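Local coordinates for protein titin (Homo sapiens, PDB 6H4L) that serves as a structural protein of the muscle sarcomere, represented here by one immunoglobulin-like domain of its M-band segment, at residues 21-32 with 62-71; 4-12 with 83-91. All coordinates share one frame; numbering follows the deposited sequence.

Contact 1: 21-32 with 62-71; sequences PCGQNTRFILNV and GVLTLEILDC
R27 sets off with CG anti to its carbonyl carbon (chi1 -74°), while E67 puts CG anti to its backbone N (chi1 176°), and these torsions, with both chains extended, bring the charged ends together. They belong to strands 26-32 and 63-68, the antiparallel B-E pair of an immunoglobulin I-set sandwich. The result is a salt bridge in which NE and NH2 of R27 both come to E67 OE2, at 3.2 and 3.0 Å, through bent bonds from one face of the carboxylate, out of its plane; the two flat groups are turned 25° against each other. H56 on strand 55-60 takes the other oxygen, OE1, which should fix the rotation of the carboxylate.

The opposite face, with F28, L30, L64, L66 and I68, is mostly apolar. I68 CD1 comes to the edge of the F28 ring, 4.0 Å from CE2. Farther along, L30 lays CD2 against L64 CB at 3.7 Å, and L64 CD1 reaches both L30 CG and V32 CG1. From the other sheet, Y79 of strand 77-85 packs on F28 and I68, and A81 on L30.

Past the regular ladder, the N25 amide replaces a backbone carbonyl, OD1 accepting from D70 N at 2.9 Å. The D70 carboxylate binds a zinc ion together with H72. Beside it the type II turn 21-24 is tied down by G23 N, which donates to C71 O at 2.7 Å, in the carbonyl plane.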
# COMPACT_ATOMS: atom_id res chain seq x y z
N PRO A 21 16.60 -6.69 -4.40
CA PRO A 21 17.69 -7.51 -3.86
C PRO A 21 17.57 -7.65 -2.35
O PRO A 21 17.21 -6.69 -1.67
CB PRO A 21 18.94 -6.71 -4.22
CG PRO A 21 18.54 -5.89 -5.40
CD PRO A 21 17.09 -5.54 -5.18
N CYS A 22 17.85 -8.84 -1.84
CA CYS A 22 17.89 -9.09 -0.41
C CYS A 22 18.66 -7.99 0.31
O CYS A 22 19.76 -7.61 -0.12
CB CYS A 22 18.51 -10.46 -0.12
SG CYS A 22 19.38 -10.61 1.46
N GLY A 23 18.08 -7.46 1.38
CA GLY A 23 18.73 -6.46 2.20
C GLY A 23 18.46 -5.01 1.84
O GLY A 23 18.71 -4.11 2.64
N GLN A 24 17.94 -4.77 0.65
CA GLN A 24 17.62 -3.41 0.25
C GLN A 24 16.25 -3.01 0.80
O GLN A 24 15.48 -3.87 1.25
CB GLN A 24 17.66 -3.24 -1.27
CG GLN A 24 19.06 -3.31 -1.86
CD GLN A 24 19.15 -2.70 -3.25
OE1 GLN A 24 18.23 -2.03 -3.71
NE2 GLN A 24 20.27 -2.94 -3.92
N ASN A 25 15.96 -1.72 0.76
CA ASN A 25 14.64 -1.22 1.12
C ASN A 25 13.81 -1.09 -0.13
O ASN A 25 14.35 -0.94 -1.22
CB ASN A 25 14.74 0.16 1.77
CG ASN A 25 15.80 0.21 2.86
OD1 ASN A 25 15.90 -0.70 3.68
ND2 ASN A 25 16.59 1.28 2.87
N THR A 26 12.50 -1.13 0.01
CA THR A 26 11.67 -0.93 -1.16
C THR A 26 10.39 -0.20 -0.82
O THR A 26 10.00 -0.09 0.34
CB THR A 26 11.38 -2.26 -1.86
OG1 THR A 26 10.98 -2.02 -3.22
CG2 THR A 26 10.30 -3.04 -1.12
N ARG A 27 9.73 0.32 -1.84
CA ARG A 27 8.45 1.00 -1.65
C ARG A 27 7.43 0.52 -2.65
O ARG A 27 7.78 0.20 -3.79
CB ARG A 27 8.63 2.51 -1.84
CG ARG A 27 9.33 3.20 -0.71
CD ARG A 27 9.57 4.67 -0.99
NE ARG A 27 10.24 5.29 0.15
CZ ARG A 27 10.91 6.43 0.11
NH1 ARG A 27 11.02 7.09 -1.04
NH2 ARG A 27 11.48 6.91 1.21
N PHE A 28 6.17 0.51 -2.21
CA PHE A 28 5.02 0.44 -3.10
C PHE A 28 4.33 1.79 -3.03
O PHE A 28 4.21 2.37 -1.96
CB PHE A 28 4.04 -0.65 -2.66
CG PHE A 28 4.52 -2.06 -2.94
CD1 PHE A 28 4.36 -2.61 -4.20
CD2 PHE A 28 5.09 -2.83 -1.95
CE1 PHE A 28 4.78 -3.91 -4.47
CE2 PHE A 28 5.52 -4.13 -2.21
CZ PHE A 28 5.37 -4.67 -3.47
N ILE A 29 3.85 2.28 -4.16
CA ILE A 29 3.21 3.60 -4.18
C ILE A 29 1.94 3.50 -5.02
O ILE A 29 1.94 2.87 -6.07
CB ILE A 29 4.15 4.66 -4.78
CG1 ILE A 29 5.41 4.80 -3.93
CG2 ILE A 29 3.44 6.02 -4.85
CD1 ILE A 29 6.54 5.58 -4.61
N LEU A 30 0.86 4.10 -4.53
CA LEU A 30 -0.35 4.20 -5.35
C LEU A 30 -0.97 5.56 -5.12
O LEU A 30 -0.57 6.30 -4.23
CB LEU A 30 -1.34 3.08 -5.05
CG LEU A 30 -2.02 2.99 -3.69
CD1 LEU A 30 -3.32 2.22 -3.78
CD2 LEU A 30 -1.08 2.26 -2.71
N ASN A 31 -1.93 5.93 -5.97
CA ASN A 31 -2.61 7.19 -5.78
C ASN A 31 -4.11 6.96 -5.73
O ASN A 31 -4.65 6.27 -6.60
CB ASN A 31 -2.31 8.13 -6.94
CG ASN A 31 -2.84 9.52 -6.70
OD1 ASN A 31 -2.26 10.30 -5.97
ND2 ASN A 31 -3.97 9.82 -7.33
N VAL A 32 -4.75 7.51 -4.71
CA VAL A 32 -6.20 7.36 -4.54
C VAL A 32 -6.84 8.75 -4.52
O VAL A 32 -6.28 9.70 -3.98
CB VAL A 32 -6.54 6.58 -3.24
CG1 VAL A 32 -6.09 7.35 -2.00
CG2 VAL A 32 -8.04 6.22 -3.17
N GLY A 62 -3.51 11.69 -0.77
CA GLY A 62 -3.93 10.63 -1.67
C GLY A 62 -2.79 9.83 -2.28
O GLY A 62 -3.01 8.78 -2.87
N VAL A 63 -1.57 10.33 -2.15
CA VAL A 63 -0.41 9.53 -2.55
C VAL A 63 -0.09 8.61 -1.38
O VAL A 63 0.25 9.09 -0.30
CB VAL A 63 0.81 10.39 -2.88
CG1 VAL A 63 1.99 9.50 -3.27
CG2 VAL A 63 0.49 11.37 -4.02
N LEU A 64 -0.21 7.29 -1.59
CA LEU A 64 -0.05 6.30 -0.53
C LEU A 64 1.27 5.59 -0.76
O LEU A 64 1.51 5.13 -1.86
CB LEU A 64 -1.17 5.27 -0.59
CG LEU A 64 -2.58 5.86 -0.69
CD1 LEU A 64 -3.56 4.70 -0.65
CD2 LEU A 64 -2.81 6.83 0.45
N THR A 65 2.11 5.50 0.27
CA THR A 65 3.41 4.82 0.13
C THR A 65 3.55 3.82 1.26
O THR A 65 3.27 4.15 2.42
CB THR A 65 4.59 5.82 0.18
OG1 THR A 65 4.39 6.85 -0.81
CG2 THR A 65 5.93 5.12 -0.08
N LEU A 66 3.96 2.60 0.91
CA LEU A 66 4.36 1.60 1.89
C LEU A 66 5.85 1.41 1.72
O LEU A 66 6.32 1.19 0.61
CB LEU A 66 3.65 0.26 1.64
CG LEU A 66 4.17 -0.92 2.50
CD1 LEU A 66 3.84 -0.66 3.96
CD2 LEU A 66 3.55 -2.25 2.04
N GLU A 67 6.58 1.47 2.82
CA GLU A 67 8.01 1.28 2.75
C GLU A 67 8.37 0.07 3.60
O GLU A 67 7.93 -0.03 4.74
CB GLU A 67 8.71 2.53 3.25
CG GLU A 67 10.21 2.41 3.31
CD GLU A 67 10.83 3.71 3.79
OE1 GLU A 67 10.68 4.03 4.99
OE2 GLU A 67 11.43 4.42 2.96
N ILE A 68 9.11 -0.86 3.01
CA ILE A 68 9.58 -2.05 3.73
C ILE A 68 11.09 -1.99 3.74
O ILE A 68 11.72 -1.89 2.68
CB ILE A 68 9.12 -3.34 3.03
CG1 ILE A 68 7.60 -3.34 2.83
CG2 ILE A 68 9.58 -4.58 3.82
CD1 ILE A 68 7.17 -3.78 1.44
N LEU A 69 11.68 -2.02 4.94
CA LEU A 69 13.12 -1.86 5.08
C LEU A 69 13.79 -3.22 5.21
O LEU A 69 13.19 -4.16 5.72
CB LEU A 69 13.44 -1.05 6.33
CG LEU A 69 12.89 0.37 6.41
CD1 LEU A 69 13.50 1.06 7.63
CD2 LEU A 69 13.21 1.13 5.14
N ASP A 70 15.04 -3.31 4.73
CA ASP A 70 15.88 -4.49 4.93
C ASP A 70 15.21 -5.80 4.52
O ASP A 70 15.11 -6.73 5.30
CB ASP A 70 16.31 -4.56 6.38
CG ASP A 70 17.27 -5.70 6.64
OD1 ASP A 70 18.02 -6.00 5.70
OD2 ASP A 70 17.19 -6.27 7.73
N CYS A 71 14.80 -5.85 3.26
CA CYS A 71 13.99 -6.94 2.72
C CYS A 71 14.65 -8.31 2.71
O CYS A 71 15.74 -8.47 2.18
CB CYS A 71 13.54 -6.60 1.30
SG CYS A 71 12.28 -5.32 1.24

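Contact 2: 4-12 with 83-91; sequences TLDHAPRIT and CTNYKGEAS
P9 drives its ring into the hairpin formed by strands 83-85 and 88-91, where the N-terminal strand 7-11 of the immunoglobulin sandwich, its A strand, packs against the F-G turn. Starting at P9 CB, the ring meets C83 CB at 4.0 Å and also A90 CB. P9 CG sits over the backbone of the first hairpin strand, 3.5 Å from C83 O. P9 CD then lies 3.3 Å from G88 O and close to N85 OD1, so the ring reaches both strands of the hairpin. Strand 7-11 runs nearly parallel to 88-91, at 7°, and a water helps to join them, donating to P9 O at 2.6 Å and weakly to E89 O.

With CG between its backbone N and carbonyl carbon (chi1 71°), N85 works in two directions. Its ND2 reaches across to H7 O at 3.0 Å, with the acceptor in the amide plane, and also donates to P36 O. Its OD1 turns back to K87 N, making an Asx turn within the type I turn 85-88. A8 CB packs on G88 CA, and K87 CB covers A8 N. At the outer end the D6 carboxylate stands steeply to the Y86 ring, at 79°, and OD2 accepts a hydrogen bond from Y86 OH on its anti lone pair, 2.6 Å away.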
# COMPACT_ATOMS: atom_id res chain seq x y z
N THR A 4 -17.45 19.73 -5.84
CA THR A 4 -17.15 18.30 -5.88
C THR A 4 -17.87 17.58 -4.74
O THR A 4 -17.55 17.78 -3.57
CB THR A 4 -15.63 18.04 -5.76
OG1 THR A 4 -14.94 18.69 -6.84
CG2 THR A 4 -15.33 16.55 -5.80
N LEU A 5 -18.85 16.74 -5.09
CA LEU A 5 -19.57 15.96 -4.09
C LEU A 5 -18.67 14.88 -3.49
O LEU A 5 -17.69 14.44 -4.11
CB LEU A 5 -20.79 15.31 -4.72
CG LEU A 5 -21.84 16.26 -5.30
CD1 LEU A 5 -22.88 15.50 -6.11
CD2 LEU A 5 -22.51 17.05 -4.18
N ASP A 6 -19.00 14.45 -2.27
CA ASP A 6 -18.30 13.31 -1.69
C ASP A 6 -18.39 12.11 -2.63
O ASP A 6 -19.39 11.93 -3.33
CB ASP A 6 -18.90 12.92 -0.34
CG ASP A 6 -18.59 13.91 0.75
OD1 ASP A 6 -17.74 14.80 0.53
OD2 ASP A 6 -19.19 13.79 1.84
N HIS A 7 -17.36 11.28 -2.64
CA HIS A 7 -17.35 10.13 -3.53
C HIS A 7 -16.46 9.01 -2.99
O HIS A 7 -15.53 9.26 -2.22
CB HIS A 7 -16.89 10.53 -4.93
CG HIS A 7 -15.48 11.03 -5.00
ND1 HIS A 7 -14.39 10.18 -5.01
CD2 HIS A 7 -14.98 12.29 -5.03
CE1 HIS A 7 -13.28 10.90 -5.07
NE2 HIS A 7 -13.61 12.18 -5.08
N ALA A 8 -16.76 7.79 -3.40
CA ALA A 8 -16.00 6.62 -3.01
C ALA A 8 -14.55 6.71 -3.50
O ALA A 8 -14.27 7.31 -4.54
CB ALA A 8 -16.64 5.36 -3.56
N PRO A 9 -13.64 6.10 -2.75
CA PRO A 9 -12.25 6.14 -3.21
C PRO A 9 -12.10 5.50 -4.59
O PRO A 9 -12.76 4.49 -4.88
CB PRO A 9 -11.53 5.27 -2.16
CG PRO A 9 -12.40 5.37 -0.93
CD PRO A 9 -13.80 5.38 -1.48
N ARG A 10 -11.25 6.08 -5.42
CA ARG A 10 -10.91 5.50 -6.71
C ARG A 10 -9.39 5.56 -6.87
O ARG A 10 -8.76 6.59 -6.61
CB ARG A 10 -11.61 6.22 -7.86
CG ARG A 10 -11.44 7.71 -7.83
CD ARG A 10 -12.49 8.42 -8.70
NE ARG A 10 -12.25 9.85 -8.68
CZ ARG A 10 -13.19 10.78 -8.55
NH1 ARG A 10 -14.47 10.43 -8.46
NH2 ARG A 10 -12.85 12.05 -8.53
N ILE A 11 -8.81 4.44 -7.28
CA ILE A 11 -7.37 4.37 -7.40
C ILE A 11 -7.00 4.70 -8.83
O ILE A 11 -7.45 4.04 -9.77
CB ILE A 11 -6.86 2.98 -6.98
CG1 ILE A 11 -7.17 2.77 -5.49
CG2 ILE A 11 -5.35 2.84 -7.29
CD1 ILE A 11 -6.89 1.38 -4.97
N THR A 12 -6.20 5.76 -9.00
CA THR A 12 -5.83 6.24 -10.32
C THR A 12 -4.42 5.84 -10.77
O THR A 12 -4.10 5.94 -11.96
CB THR A 12 -5.96 7.77 -10.42
OG1 THR A 12 -5.00 8.38 -9.54
CG2 THR A 12 -7.37 8.23 -10.06
N CYS A 83 -8.65 1.17 0.73
CA CYS A 83 -8.98 2.57 0.97
C CYS A 83 -10.47 2.70 1.15
O CYS A 83 -11.23 2.30 0.26
CB CYS A 83 -8.61 3.42 -0.24
SG CYS A 83 -6.87 3.25 -0.69
N THR A 84 -10.90 3.24 2.29
CA THR A 84 -12.33 3.25 2.62
C THR A 84 -12.80 4.63 3.07
O THR A 84 -12.11 5.33 3.79
CB THR A 84 -12.63 2.24 3.75
OG1 THR A 84 -12.18 0.93 3.36
CG2 THR A 84 -14.13 2.18 4.06
N ASN A 85 -13.99 5.01 2.63
CA ASN A 85 -14.72 6.08 3.28
C ASN A 85 -16.20 5.71 3.32
O ASN A 85 -16.57 4.61 2.91
CB ASN A 85 -14.43 7.47 2.65
CG ASN A 85 -15.04 7.64 1.26
OD1 ASN A 85 -15.84 6.82 0.81
ND2 ASN A 85 -14.66 8.73 0.58
N TYR A 86 -17.05 6.59 3.82
CA TYR A 86 -18.45 6.22 3.99
C TYR A 86 -19.16 5.94 2.67
O TYR A 86 -20.19 5.27 2.64
CB TYR A 86 -19.20 7.26 4.82
CG TYR A 86 -19.64 8.50 4.06
CD1 TYR A 86 -20.92 8.57 3.52
CD2 TYR A 86 -18.81 9.60 3.93
CE1 TYR A 86 -21.35 9.69 2.84
CE2 TYR A 86 -19.24 10.75 3.25
CZ TYR A 86 -20.51 10.78 2.71
OH TYR A 86 -20.96 11.90 2.04
N LYS A 87 -18.58 6.43 1.57
CA LYS A 87 -19.14 6.25 0.24
C LYS A 87 -18.79 4.93 -0.44
O LYS A 87 -19.50 4.49 -1.35
CB LYS A 87 -18.71 7.39 -0.68
CG LYS A 87 -19.47 8.67 -0.46
CD LYS A 87 -20.92 8.48 -0.89
CE LYS A 87 -21.61 9.79 -1.15
NZ LYS A 87 -22.97 9.52 -1.68
N GLY A 88 -17.68 4.31 -0.03
CA GLY A 88 -17.26 3.06 -0.64
C GLY A 88 -15.83 2.67 -0.35
O GLY A 88 -15.22 3.19 0.59
N GLU A 89 -15.30 1.77 -1.15
CA GLU A 89 -13.95 1.28 -0.93
C GLU A 89 -13.27 0.95 -2.24
O GLU A 89 -13.92 0.64 -3.24
CB GLU A 89 -13.98 0.06 -0.01
CG GLU A 89 -14.53 -1.20 -0.64
CD GLU A 89 -14.27 -2.44 0.20
OE1 GLU A 89 -13.72 -2.30 1.32
OE2 GLU A 89 -14.60 -3.55 -0.26
N ALA A 90 -11.94 1.02 -2.24
CA ALA A 90 -11.16 0.60 -3.39
C ALA A 90 -9.98 -0.16 -2.84
O ALA A 90 -9.53 0.13 -1.73
CB ALA A 90 -10.67 1.80 -4.17
N SER A 91 -9.45 -1.09 -3.62
CA SER A 91 -8.30 -1.86 -3.15
C SER A 91 -7.37 -2.14 -4.31
O SER A 91 -7.79 -2.18 -5.47
CB SER A 91 -8.75 -3.17 -2.50
OG SER A 91 -7.64 -3.82 -1.89
O HOH W 1 -14.64 2.80 -5.65

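The centres of the two contacts lie about 22 Å apart, on opposite sides of the chain's centre, yet they share a sheet: strand 7-11 is one of its edge strands and pairs with 26-35, which in turn pairs with 63-68. Along the chain the order is 4-12, 21-32, 62-71, 83-91, so contact 2 brackets contact 1. Contact 1 holds two strands together within this sheet, whereas contact 2 joins its edge to the hairpin of the other sheet and so joins the two sheets at the end away from the zinc. The two meet directly where N31 ND2 reaches T12 OG1 and where L64 CD1 packs against C83 SG.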